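Local atomic coordinates of uncharacterized protein (Methanosarcina mazei, PDB entry 3R6A), a protein that is of unknown function but belongs to the glyoxalase/bleomycin resistance/dioxygenase superfamily and packs as a pair of identical subunits. Residues I5-S10 with T70-S75; S10-A15 with S49-I54; M34-P39 with V97-N102; A88-G93 with M103-S108. All coordinates share one frame; numbering follows the deposited sequence.

Contact 1: residues I5-S10 with T70-S75; sequences ILQILS and TFLVDS
Leu6 and Gln7 both turn their backbone N-H groups to one acceptor, the carbonyl oxygen of Leu72. The Leu6 N to Leu72 O bond is short at 2.8 Å, whereas Gln7 N reaches the same Leu72 O at 3.3 Å. The extra residue shifts the register by one, and regular antiparallel pairing follows, with Leu9 N donating to Thr70 O at 2.7 Å.

On the face carrying Ile5, Ile8, Phe71 and Val73, the end of Ile5 slants across to its partners: a bent second torsion (chi2 -71°) turns CD1 toward them, 3.6 Å from Val73 CG1 and 3.9 Å from Phe71 CD2. Ile8 runs alongside the same aromatic side chain and brings its CG2 branch 3.8 Å from Phe71 CE1. Beyond this shell, Tyr115 meets the Phe71 ring edge-to-face, Phe79 of helix 76-84 packs on Ile5 and Val73, and Ile51 of the second subunit reaches Phe71. On the other face, Leu72 CD2 lies beside Gln7 OE1, and Thr70 OG1 is hydrogen-bonded to Glu114 and Arg11. Two antiparallel strands interrupted by a classic beta bulge thus join the two halves of the mixed sheet.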
loop_
_atom_site.group_PDB
_atom_site.type_symbol
_atom_site.label_atom_id
_atom_site.label_comp_id
_atom_site.label_asym_id
_atom_site.label_seq_id
_atom_site.Cartn_x
_atom_site.Cartn_y
_atom_site.Cartn_z
ATOM N N ILE B 5 -6.060 -2.568 14.066
ATOM C CA ILE B 5 -5.485 -1.886 12.914
ATOM C C ILE B 5 -6.507 -0.805 12.579
ATOM O O ILE B 5 -7.673 -1.111 12.325
ATOM C CB ILE B 5 -5.353 -2.831 11.699
ATOM C CG1 ILE B 5 -4.419 -3.994 12.040
ATOM C CG2 ILE B 5 -4.843 -2.055 10.481
ATOM C CD1 ILE B 5 -2.967 -3.613 12.170
ATOM N N LEU B 6 -6.080 0.452 12.592
ATOM C CA LEU B 6 -6.980 1.561 12.295
ATOM C C LEU B 6 -7.015 1.863 10.798
ATOM O O LEU B 6 -8.072 2.141 10.235
ATOM C CB LEU B 6 -6.547 2.806 13.073
ATOM C CG LEU B 6 -6.608 2.679 14.598
ATOM C CD1 LEU B 6 -6.070 3.952 15.235
ATOM C CD2 LEU B 6 -8.043 2.427 15.042
ATOM N N GLN B 7 -5.853 1.807 10.160
ATOM C CA GLN B 7 -5.751 2.061 8.726
ATOM C C GLN B 7 -4.539 1.353 8.164
ATOM O O GLN B 7 -3.538 1.177 8.859
ATOM C CB GLN B 7 -5.554 3.548 8.419
ATOM C CG GLN B 7 -6.735 4.461 8.611
ATOM C CD GLN B 7 -6.457 5.833 8.022
ATOM O OE1 GLN B 7 -5.449 6.469 8.346
ATOM N NE2 GLN B 7 -7.343 6.294 7.145
ATOM N N ILE B 8 -4.636 0.960 6.900
ATOM C CA ILE B 8 -3.516 0.338 6.208
ATOM C C ILE B 8 -3.190 1.358 5.129
ATOM O O ILE B 8 -4.008 1.630 4.249
ATOM C CB ILE B 8 -3.906 -1.005 5.574
ATOM C CG1 ILE B 8 -4.271 -1.997 6.683
ATOM C CG2 ILE B 8 -2.749 -1.537 4.728
ATOM C CD1 ILE B 8 -4.652 -3.391 6.187
ATOM N N LEU B 9 -2.002 1.944 5.219
ATOM C CA LEU B 9 -1.594 2.972 4.274
ATOM C C LEU B 9 -0.642 2.467 3.207
ATOM O O LEU B 9 0.384 1.849 3.514
ATOM C CB LEU B 9 -0.952 4.131 5.043
ATOM C CG LEU B 9 -1.822 4.688 6.172
ATOM C CD1 LEU B 9 -1.026 5.692 6.994
ATOM C CD2 LEU B 9 -3.068 5.342 5.582
ATOM N N SER B 10 -0.992 2.730 1.950
ATOM C CA SER B 10 -0.167 2.326 0.812
ATOM C C SER B 10 0.850 3.432 0.561
ATOM O O SER B 10 0.518 4.614 0.616
ATOM C CB SER B 10 -1.037 2.119 -0.424
ATOM O OG SER B 10 -2.020 1.131 -0.166
ATOM N N THR B 70 2.368 0.748 5.535
ATOM C CA THR B 70 2.333 1.309 6.879
ATOM C C THR B 70 0.993 0.986 7.528
ATOM O O THR B 70 -0.067 1.207 6.938
ATOM C CB THR B 70 2.540 2.833 6.821
ATOM O OG1 THR B 70 3.874 3.103 6.369
ATOM C CG2 THR B 70 2.319 3.475 8.183
ATOM N N PHE B 71 1.051 0.433 8.735
ATOM C CA PHE B 71 -0.151 0.085 9.476
ATOM C C PHE B 71 -0.318 1.064 10.622
ATOM O O PHE B 71 0.533 1.130 11.506
ATOM C CB PHE B 71 -0.054 -1.318 10.091
ATOM C CG PHE B 71 -0.069 -2.451 9.100
ATOM C CD1 PHE B 71 -0.128 -2.223 7.728
ATOM C CD2 PHE B 71 -0.015 -3.768 9.558
ATOM C CE1 PHE B 71 -0.128 -3.290 6.830
ATOM C CE2 PHE B 71 -0.013 -4.839 8.668
ATOM C CZ PHE B 71 -0.072 -4.596 7.301
ATOM N N LEU B 72 -1.402 1.834 10.601
ATOM C CA LEU B 72 -1.696 2.759 11.693
ATOM C C LEU B 72 -2.449 1.890 12.700
ATOM O O LEU B 72 -3.460 1.270 12.356
ATOM C CB LEU B 72 -2.581 3.908 11.195
ATOM C CG LEU B 72 -3.078 4.945 12.205
ATOM C CD1 LEU B 72 -1.907 5.596 12.938
ATOM C CD2 LEU B 72 -3.887 5.996 11.458
ATOM N N VAL B 73 -1.949 1.826 13.930
ATOM C CA VAL B 73 -2.562 0.987 14.953
ATOM C C VAL B 73 -2.901 1.734 16.235
ATOM O O VAL B 73 -2.411 2.836 16.476
ATOM C CB VAL B 73 -1.633 -0.208 15.309
ATOM C CG1 VAL B 73 -1.287 -0.985 14.050
ATOM C CG2 VAL B 73 -0.354 0.297 15.968
ATOM N N ASP B 74 -3.738 1.117 17.063
ATOM C CA ASP B 74 -4.142 1.726 18.323
ATOM C C ASP B 74 -3.039 1.616 19.376
ATOM O O ASP B 74 -2.821 2.545 20.155
ATOM C CB ASP B 74 -5.424 1.058 18.831
ATOM C CG ASP B 74 -5.205 -0.379 19.266
ATOM O OD1 ASP B 74 -4.365 -1.072 18.654
ATOM O OD2 ASP B 74 -5.886 -0.823 20.216
ATOM N N SER B 75 -2.336 0.489 19.387
ATOM C CA SER B 75 -1.275 0.269 20.364
ATOM C C SER B 75 -0.075 -0.505 19.825
ATOM O O SER B 75 -0.187 -1.688 19.511
ATOM C CB SER B 75 -1.851 -0.473 21.574
ATOM O OG SER B 75 -0.823 -0.916 22.446
#

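Contact 2: residues S10-A15 with S49-I54; sequences SRLYVA and STILLI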
loop_
_atom_site.group_PDB
_atom_site.type_symbol
_atom_site.label_atom_id
_atom_site.label_comp_id
_atom_site.label_asym_id
_atom_site.label_seq_id
_atom_site.Cartn_x
_atom_site.Cartn_y
_atom_site.Cartn_z
ATOM N N SER B 10 -0.992 2.730 1.950
ATOM C CA SER B 10 -0.167 2.326 0.812
ATOM C C SER B 10 0.850 3.432 0.561
ATOM O O SER B 10 0.518 4.614 0.616
ATOM C CB SER B 10 -1.037 2.119 -0.424
ATOM O OG SER B 10 -2.020 1.131 -0.166
ATOM N N ARG B 11 2.079 3.036 0.256
ATOM C CA ARG B 11 3.167 3.982 0.056
ATOM C C ARG B 11 3.565 4.222 -1.391
ATOM O O ARG B 11 3.759 3.279 -2.153
ATOM C CB ARG B 11 4.392 3.494 0.829
ATOM C CG ARG B 11 4.162 3.334 2.328
ATOM C CD ARG B 11 5.131 2.314 2.924
ATOM N NE ARG B 11 6.531 2.755 2.912
ATOM C CZ ARG B 11 7.100 3.475 3.875
ATOM N NH1 ARG B 11 6.396 3.851 4.935
ATOM N NH2 ARG B 11 8.387 3.799 3.794
ATOM N N LEU B 12 3.681 5.494 -1.757
ATOM C CA LEU B 12 4.108 5.880 -3.093
ATOM C C LEU B 12 5.322 6.783 -2.891
ATOM O O LEU B 12 5.379 7.563 -1.935
ATOM C CB LEU B 12 3.002 6.633 -3.844
ATOM C CG LEU B 12 1.726 5.851 -4.169
ATOM C CD1 LEU B 12 0.827 6.693 -5.066
ATOM C CD2 LEU B 12 2.074 4.540 -4.863
ATOM N N TYR B 13 6.289 6.663 -3.793
ATOM C CA TYR B 13 7.530 7.422 -3.721
ATOM C C TYR B 13 7.661 8.334 -4.925
ATOM O O TYR B 13 7.625 7.878 -6.067
ATOM C CB TYR B 13 8.697 6.441 -3.667
ATOM C CG TYR B 13 8.466 5.348 -2.658
ATOM C CD1 TYR B 13 8.874 5.495 -1.334
ATOM C CD2 TYR B 13 7.779 4.184 -3.011
ATOM C CE1 TYR B 13 8.604 4.511 -0.384
ATOM C CE2 TYR B 13 7.504 3.198 -2.072
ATOM C CZ TYR B 13 7.918 3.368 -0.761
ATOM O OH TYR B 13 7.644 2.396 0.169
ATOM N N VAL B 14 7.823 9.626 -4.657
ATOM C CA VAL B 14 7.927 10.618 -5.715
ATOM C C VAL B 14 9.080 11.587 -5.468
ATOM O O VAL B 14 9.598 11.684 -4.357
ATOM C CB VAL B 14 6.608 11.415 -5.834
ATOM C CG1 VAL B 14 5.454 10.458 -6.137
ATOM C CG2 VAL B 14 6.341 12.186 -4.543
ATOM N N ALA B 15 9.469 12.308 -6.513
ATOM C CA ALA B 15 10.563 13.263 -6.412
ATOM C C ALA B 15 10.137 14.529 -5.676
ATOM O O ALA B 15 10.885 15.061 -4.855
ATOM C CB ALA B 15 11.068 13.615 -7.805
ATOM N N SER B 49 -6.122 10.530 1.377
ATOM C CA SER B 49 -6.934 9.314 1.451
ATOM C C SER B 49 -6.054 8.344 2.260
ATOM O O SER B 49 -5.481 8.754 3.274
ATOM C CB SER B 49 -7.226 8.752 0.056
ATOM O OG SER B 49 -8.077 7.619 0.143
ATOM N N THR B 50 -5.936 7.088 1.826
ATOM C CA THR B 50 -5.098 6.110 2.536
ATOM C C THR B 50 -3.748 5.904 1.860
ATOM O O THR B 50 -3.116 4.855 1.994
ATOM C CB THR B 50 -5.802 4.731 2.689
ATOM O OG1 THR B 50 -6.136 4.197 1.404
ATOM C CG2 THR B 50 -7.069 4.885 3.512
ATOM N N ILE B 51 -3.308 6.924 1.134
ATOM C CA ILE B 51 -2.024 6.873 0.455
ATOM C C ILE B 51 -1.017 7.764 1.170
ATOM O O ILE B 51 -1.320 8.901 1.503
ATOM C CB ILE B 51 -2.138 7.378 -0.991
ATOM C CG1 ILE B 51 -3.007 6.425 -1.810
ATOM C CG2 ILE B 51 -0.751 7.492 -1.615
ATOM C CD1 ILE B 51 -3.236 6.889 -3.217
ATOM N N LEU B 52 0.179 7.234 1.404
ATOM C CA LEU B 52 1.242 8.003 2.028
ATOM C C LEU B 52 2.199 8.347 0.903
ATOM O O LEU B 52 2.758 7.449 0.268
ATOM C CB LEU B 52 1.993 7.180 3.084
ATOM C CG LEU B 52 1.366 6.975 4.463
ATOM C CD1 LEU B 52 2.276 6.082 5.307
ATOM C CD2 LEU B 52 1.177 8.323 5.147
ATOM N N LEU B 53 2.361 9.640 0.636
ATOM C CA LEU B 53 3.274 10.103 -0.400
ATOM C C LEU B 53 4.591 10.491 0.263
ATOM O O LEU B 53 4.626 11.372 1.127
ATOM C CB LEU B 53 2.694 11.317 -1.132
ATOM C CG LEU B 53 1.517 11.092 -2.075
ATOM C CD1 LEU B 53 1.018 12.443 -2.591
ATOM C CD2 LEU B 53 1.949 10.203 -3.243
ATOM N N ILE B 54 5.667 9.819 -0.138
ATOM C CA ILE B 54 6.997 10.074 0.403
ATOM C C ILE B 54 7.820 10.690 -0.726
ATOM O O ILE B 54 8.019 10.058 -1.762
ATOM C CB ILE B 54 7.639 8.754 0.868
ATOM C CG1 ILE B 54 6.706 8.068 1.871
ATOM C CG2 ILE B 54 9.006 9.020 1.491
ATOM C CD1 ILE B 54 7.142 6.684 2.273
HETATM O O HOH W 1 -4.299 2.039 1.429
#
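Ile54 lays its CD1 methyl against two side chains of the neighbouring strand, Arg11 and Tyr13. Its CG1 stands anti to the carbonyl carbon (chi1 -55°) and the chain then runs on extended, which carries CD1 over one face of the Arg11 guanidinium, 3.5 Å from Arg11 NH2 and displaced toward the rim of the group. The same methyl lies 3.7 Å from Tyr13 CE1, where the isoleucine and tyrosine side chains run alongside each other.

Arg11 reaches this position by folding rather than stretching: a bend at chi3 (67°) turns its end forward, toward Tyr13 two residues on. There Arg11 NE donates to Tyr13 OH at 3.0 Å, with the phenol oxygen close to the guanidinium plane. Glu114, Thr70 and the carbonyl of Phe64 take the terminal nitrogens, so the buried cation has several polar partners, and the methyl packs on one face of it.

On the other face, Leu12 leans across two residues, its CB 3.8 Å from Leu53 CD2 and its CD1 3.9 Å from Ile51 CG2. Tyr24 of helix 17-27 packs against both leucines. Underneath runs regular parallel pairing, including Leu52 N to Ser10 O at 2.8 Å. At its start a water joins Ser10 OG to Thr50 OG1, while Ser10 OG also hydrogen-bonds its counterpart in the second subunit. The salt bridge from Arg11 to Glu114 probably offsets the cost of burying the charge, and the bonds from NE, NH1 and NH2 together probably limit rotation of the guanidinium.

Contact 3: residues M34-P39 with V97-N102; sequences MRFEIP and VPTGRN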
loop_
_atom_site.group_PDB
_atom_site.type_symbol
_atom_site.label_atom_id
_atom_site.label_comp_id
_atom_site.label_asym_id
_atom_site.label_seq_id
_atom_site.Cartn_x
_atom_site.Cartn_y
_atom_site.Cartn_z
HETATM N N MSE B 34 -2.772 15.722 4.289
HETATM C CA MSE B 34 -2.093 16.009 5.541
HETATM C C MSE B 34 -0.584 16.009 5.343
HETATM O O MSE B 34 -0.054 15.266 4.517
HETATM C CB MSE B 34 -2.456 14.965 6.605
HETATM C CG MSE B 34 -3.938 14.858 6.927
HETATM SE SE MSE B 34 -4.708 16.521 7.550
HETATM C CE MSE B 34 -5.570 17.055 5.912
ATOM N N ARG B 35 0.102 16.865 6.091
ATOM C CA ARG B 35 1.556 16.922 6.050
ATOM C C ARG B 35 1.984 16.619 7.476
ATOM O O ARG B 35 1.402 17.138 8.435
ATOM C CB ARG B 35 2.046 18.304 5.612
ATOM C CG ARG B 35 1.711 18.623 4.165
ATOM C CD ARG B 35 2.635 17.904 3.175
ATOM N NE ARG B 35 3.931 18.577 3.083
ATOM C CZ ARG B 35 5.031 18.186 3.718
ATOM N NH1 ARG B 35 5.008 17.112 4.490
ATOM N NH2 ARG B 35 6.147 18.892 3.603
ATOM N N PHE B 36 2.997 15.771 7.613
ATOM C CA PHE B 36 3.468 15.366 8.927
ATOM C C PHE B 36 4.872 15.832 9.241
ATOM O O PHE B 36 5.700 15.991 8.352
ATOM C CB PHE B 36 3.427 13.842 9.046
ATOM C CG PHE B 36 2.060 13.256 8.858
ATOM C CD1 PHE B 36 1.074 13.433 9.819
ATOM C CD2 PHE B 36 1.755 12.529 7.712
ATOM C CE1 PHE B 36 -0.200 12.895 9.644
ATOM C CE2 PHE B 36 0.483 11.987 7.529
ATOM C CZ PHE B 36 -0.493 12.171 8.497
ATOM N N GLU B 37 5.117 16.052 10.525
ATOM C CA GLU B 37 6.423 16.456 11.004
ATOM C C GLU B 37 7.164 15.131 11.189
ATOM O O GLU B 37 6.681 14.244 11.890
ATOM C CB GLU B 37 6.291 17.168 12.352
ATOM C CG GLU B 37 7.594 17.766 12.865
ATOM C CD GLU B 37 7.481 18.291 14.281
ATOM O OE1 GLU B 37 6.347 18.524 14.751
ATOM O OE2 GLU B 37 8.532 18.488 14.923
ATOM N N ILE B 38 8.315 14.983 10.545
ATOM C CA ILE B 38 9.076 13.745 10.676
ATOM C C ILE B 38 10.547 14.014 10.972
ATOM O O ILE B 38 11.054 15.108 10.721
ATOM C CB ILE B 38 8.980 12.878 9.403
ATOM C CG1 ILE B 38 9.519 13.650 8.198
ATOM C CG2 ILE B 38 7.536 12.452 9.178
ATOM C CD1 ILE B 38 9.660 12.805 6.941
ATOM N N PRO B 39 11.253 13.010 11.512
ATOM C CA PRO B 39 12.674 13.141 11.848
ATOM C C PRO B 39 13.647 13.099 10.667
ATOM O O PRO B 39 14.661 13.801 10.679
ATOM C CB PRO B 39 12.897 11.987 12.823
ATOM C CG PRO B 39 11.989 10.933 12.282
ATOM C CD PRO B 39 10.722 11.715 11.977
ATOM N N VAL B 97 8.329 9.695 17.871
ATOM C CA VAL B 97 8.407 10.583 16.718
ATOM C C VAL B 97 7.415 11.711 16.981
ATOM O O VAL B 97 6.544 11.588 17.842
ATOM C CB VAL B 97 8.058 9.844 15.396
ATOM C CG1 VAL B 97 9.125 8.798 15.092
ATOM C CG2 VAL B 97 6.692 9.184 15.499
ATOM N N PRO B 98 7.535 12.831 16.255
ATOM C CA PRO B 98 6.614 13.954 16.466
ATOM C C PRO B 98 5.132 13.595 16.494
ATOM O O PRO B 98 4.357 14.176 17.261
ATOM C CB PRO B 98 6.963 14.899 15.320
ATOM C CG PRO B 98 8.436 14.688 15.174
ATOM C CD PRO B 98 8.552 13.172 15.242
ATOM N N THR B 99 4.732 12.635 15.665
ATOM C CA THR B 99 3.335 12.234 15.596
ATOM C C THR B 99 2.947 11.113 16.563
ATOM O O THR B 99 1.785 10.737 16.636
ATOM C CB THR B 99 2.958 11.794 14.165
ATOM O OG1 THR B 99 3.849 10.756 13.732
ATOM C CG2 THR B 99 3.058 12.968 13.203
ATOM N N GLY B 100 3.918 10.587 17.304
ATOM C CA GLY B 100 3.622 9.518 18.244
ATOM C C GLY B 100 4.783 8.556 18.401
ATOM O O GLY B 100 5.840 8.931 18.893
ATOM N N ARG B 101 4.587 7.310 17.979
ATOM C CA ARG B 101 5.644 6.302 18.074
ATOM C C ARG B 101 5.563 5.368 16.878
ATOM O O ARG B 101 4.475 5.060 16.406
ATOM C CB ARG B 101 5.481 5.463 19.343
ATOM C CG ARG B 101 5.598 6.219 20.646
ATOM C CD ARG B 101 5.044 5.366 21.780
ATOM N NE ARG B 101 5.790 4.123 21.959
ATOM C CZ ARG B 101 5.248 2.979 22.369
ATOM N NH1 ARG B 101 3.951 2.915 22.636
ATOM N NH2 ARG B 101 6.001 1.902 22.522
ATOM N N ASN B 102 6.712 4.914 16.387
ATOM C CA ASN B 102 6.715 3.989 15.255
ATOM C C ASN B 102 7.712 2.871 15.507
ATOM O O ASN B 102 8.528 2.941 16.425
ATOM C CB ASN B 102 7.148 4.659 13.944
ATOM C CG ASN B 102 6.467 5.986 13.683
ATOM O OD1 ASN B 102 5.302 6.185 14.014
ATOM N ND2 ASN B 102 7.199 6.898 13.047
HETATM O O HOH W 2 6.288 11.712 12.907
#
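Glu37 lies across the ring of Pro98 at roughly a right angle, and the overlap runs along nearly its whole side chain. With CG opposite the backbone N (chi1 -174°) and the chain extended beyond it, CB, CG and the carboxylate all come within van der Waals range of the proline. The carboxylate carbon is close, with Glu37 CD 3.6 Å from Pro98 CB. From the backbone of the same residue, Glu37 O approaches Pro98 CB at 3.5 Å, so the proline ring meets both the side chain and the carbonyl of one glutamate. Pro39 adds a looser apolar touch, its CD 4.2 Å from Pro98 CD.

Thr99 supplies the other half of the contact through two different branches. Its methyl, CG2, crosses toward the Phe36 ring and comes 4.0 Å from Phe36 CD1. Its hydroxyl sits between the backbone N and the carbonyl carbon (chi1 55°), and there holds a water 2.7 Å from Thr99 OG1. That water in turn donates to Glu37 O at 2.8 Å. No direct hydrogen bond links the two segments, and this single water is the polar bridge between them.

The shape of the second segment explains why Pro98 and Thr99 present themselves together. They are the central residues of a type I beta turn from Val97 to Gly100, closed by paired backbone bonds between its end residues. On the side of the first segment, Leu45 and Gln47 of strand 44-48 pack on Phe36, while on the turn His118 of strand 112-118 touches Thr99. This is a surface contact in which the tip of the beta hairpin formed by strands 89-97 and 100-106 rests on residues 36-39.

Contact 4: residues A88-G93 with M103-S108; sequences AEIIRG and MTVRHS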
loop_
_atom_site.group_PDB
_atom_site.type_symbol
_atom_site.label_atom_id
_atom_site.label_comp_id
_atom_site.label_asym_id
_atom_site.label_seq_id
_atom_site.Cartn_x
_atom_site.Cartn_y
_atom_site.Cartn_z
ATOM N N ALA B 88 8.013 -12.798 13.905
ATOM C CA ALA B 88 8.412 -11.515 13.334
ATOM C C ALA B 88 9.597 -10.915 14.085
ATOM O O ALA B 88 9.789 -11.178 15.277
ATOM C CB ALA B 88 7.236 -10.548 13.357
ATOM N N GLU B 89 10.388 -10.112 13.381
ATOM C CA GLU B 89 11.553 -9.458 13.968
ATOM C C GLU B 89 11.337 -7.949 14.013
ATOM O O GLU B 89 11.020 -7.338 12.992
ATOM C CB GLU B 89 12.800 -9.751 13.129
ATOM C CG GLU B 89 13.143 -11.226 12.992
ATOM C CD GLU B 89 13.928 -11.759 14.175
ATOM O OE1 GLU B 89 13.465 -11.604 15.325
ATOM O OE2 GLU B 89 15.012 -12.334 13.951
ATOM N N ILE B 90 11.496 -7.350 15.189
ATOM C CA ILE B 90 11.347 -5.903 15.307
ATOM C C ILE B 90 12.715 -5.347 14.938
ATOM O O ILE B 90 13.672 -5.509 15.697
ATOM C CB ILE B 90 11.002 -5.481 16.746
ATOM C CG1 ILE B 90 9.813 -6.295 17.259
ATOM C CG2 ILE B 90 10.699 -3.989 16.789
ATOM C CD1 ILE B 90 8.551 -6.141 16.438
ATOM N N ILE B 91 12.817 -4.696 13.780
ATOM C CA ILE B 91 14.101 -4.173 13.331
ATOM C C ILE B 91 14.395 -2.698 13.609
ATOM O O ILE B 91 15.540 -2.262 13.477
ATOM C CB ILE B 91 14.311 -4.466 11.824
ATOM C CG1 ILE B 91 13.218 -3.797 10.998
ATOM C CG2 ILE B 91 14.286 -5.980 11.581
ATOM C CD1 ILE B 91 13.321 -4.090 9.515
ATOM N N ARG B 92 13.376 -1.933 13.994
ATOM C CA ARG B 92 13.546 -0.514 14.319
ATOM C C ARG B 92 12.499 -0.106 15.339
ATOM O O ARG B 92 11.328 -0.413 15.166
ATOM C CB ARG B 92 13.353 0.378 13.092
ATOM C CG ARG B 92 14.416 0.299 12.034
ATOM C CD ARG B 92 14.189 1.409 11.018
ATOM N NE ARG B 92 14.265 2.733 11.635
ATOM C CZ ARG B 92 15.352 3.227 12.222
ATOM N NH1 ARG B 92 16.466 2.509 12.277
ATOM N NH2 ARG B 92 15.331 4.444 12.750
ATOM N N GLY B 93 12.919 0.591 16.391
ATOM C CA GLY B 93 11.974 1.035 17.402
ATOM C C GLY B 93 11.474 -0.062 18.322
ATOM O O GLY B 93 12.063 -1.148 18.371
HETATM N N MSE B 103 7.621 1.841 14.674
HETATM C CA MSE B 103 8.545 0.712 14.701
HETATM C C MSE B 103 8.447 0.061 13.333
HETATM O O MSE B 103 7.411 0.141 12.667
HETATM C CB MSE B 103 8.201 -0.300 15.799
HETATM C CG MSE B 103 6.892 -1.036 15.625
HETATM SE SE MSE B 103 6.673 -2.372 17.022
HETATM C CE MSE B 103 4.983 -3.120 16.439
ATOM N N THR B 104 9.537 -0.549 12.895
ATOM C CA THR B 104 9.555 -1.222 11.604
ATOM C C THR B 104 9.761 -2.691 11.910
ATOM O O THR B 104 10.594 -3.050 12.740
ATOM C CB THR B 104 10.671 -0.671 10.705
ATOM O OG1 THR B 104 10.406 0.713 10.434
ATOM C CG2 THR B 104 10.714 -1.430 9.380
ATOM N N VAL B 105 8.992 -3.536 11.242
ATOM C CA VAL B 105 9.031 -4.961 11.517
ATOM C C VAL B 105 9.189 -5.829 10.287
ATOM O O VAL B 105 8.616 -5.541 9.243
ATOM C CB VAL B 105 7.717 -5.381 12.217
ATOM C CG1 VAL B 105 7.711 -6.879 12.499
ATOM C CG2 VAL B 105 7.533 -4.581 13.498
ATOM N N ARG B 106 9.972 -6.898 10.417
ATOM C CA ARG B 106 10.129 -7.840 9.321
ATOM C C ARG B 106 9.302 -9.061 9.695
ATOM O O ARG B 106 9.639 -9.789 10.632
ATOM C CB ARG B 106 11.594 -8.259 9.122
ATOM C CG ARG B 106 11.777 -9.260 7.969
ATOM C CD ARG B 106 13.234 -9.700 7.820
ATOM N NE ARG B 106 13.453 -10.534 6.633
ATOM C CZ ARG B 106 13.146 -11.825 6.541
ATOM N NH1 ARG B 106 12.601 -12.467 7.564
ATOM N NH2 ARG B 106 13.381 -12.478 5.412
ATOM N N HIS B 107 8.206 -9.272 8.977
ATOM C CA HIS B 107 7.349 -10.421 9.223
ATOM C C HIS B 107 8.103 -11.681 8.798
ATOM O O HIS B 107 9.016 -11.615 7.981
ATOM C CB HIS B 107 6.062 -10.302 8.406
ATOM C CG HIS B 107 5.140 -9.220 8.874
ATOM N ND1 HIS B 107 4.012 -8.852 8.172
ATOM C CD2 HIS B 107 5.162 -8.443 9.984
ATOM C CE1 HIS B 107 3.378 -7.896 8.830
ATOM N NE2 HIS B 107 4.055 -7.629 9.932
ATOM N N SER B 108 7.705 -12.819 9.352
ATOM C CA SER B 108 8.334 -14.094 9.023
ATOM C C SER B 108 8.374 -14.329 7.514
ATOM O O SER B 108 9.349 -14.871 6.987
ATOM C CB SER B 108 7.575 -15.242 9.699
ATOM O OG SER B 108 8.171 -16.489 9.394
#
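Ile91 leans over the Thr104 peptide one atom at a time. Its CB stands 4.1 Å from Thr104 O; CG1, placed between the backbone N and the carbonyl carbon (chi1 61°), then comes much nearer, at 3.2 Å from the same Thr104 O. From there CD1 continues to the threonine methyl, 3.7 Å from Thr104 CG2. The CG2 branch of Ile91 diverges toward CB of Arg106.

Thr104 also meets Arg92, whose side chain runs alongside it and in the same direction. Their beta carbons, Arg92 CB and Thr104 CB, lie 3.7 Å apart, and the arginine CD reaches the neighbourhood of the threonine hydroxyl before the chain bends at chi3. Thr104 is therefore flanked by two successive residues of the opposite strand.

The backbone accounts for this doubling. Thr104 O accepts from Ile91 N at 3.0 Å and from Arg92 N at 3.2 Å, while Arg92 O accepts from Thr104 N. Away from this irregularity, Glu89 and Arg106 exchange a regular pair of bonds.

On the other face, Ile90 CD1 presses against Val105 CG2 at 3.5 Å, a tight carbon contact, and Ala88 CB meets the second methyl of Val105. Leu83 of helix 76-84 packs on Ala88 and Met103, the latter a selenomethionine. His107, just past the second strand, hydrogen-bonds to Tyr115 and to Tyr24 of the second subunit. Two residues facing one across an antiparallel pair make a classic beta bulge, set here within the beta hairpin at the outer edge of the chain's sheet.

All four contacts reach one mixed sheet of a glyoxalase-superfamily chain; three pair its strands, while contact 3 joins a hairpin turn to residues 36-39. Contacts 1 and 2 use successive parts of strand 5-14, share Ser10 and touch directly; their centres are 14 Å apart, and contact 2 is nested in the loop that contact 1 closes. Contact 4 follows both in sequence, its centre about 21 Å from that of contact 2, on the opposite side of the chain's centre. Contact 3 crosses contacts 1, 2 and 4 along the chain and shares strand 100-106 with contact 4, their centres about 19 Å apart. Strand 5-14 thus ties the two parts of the sheet together.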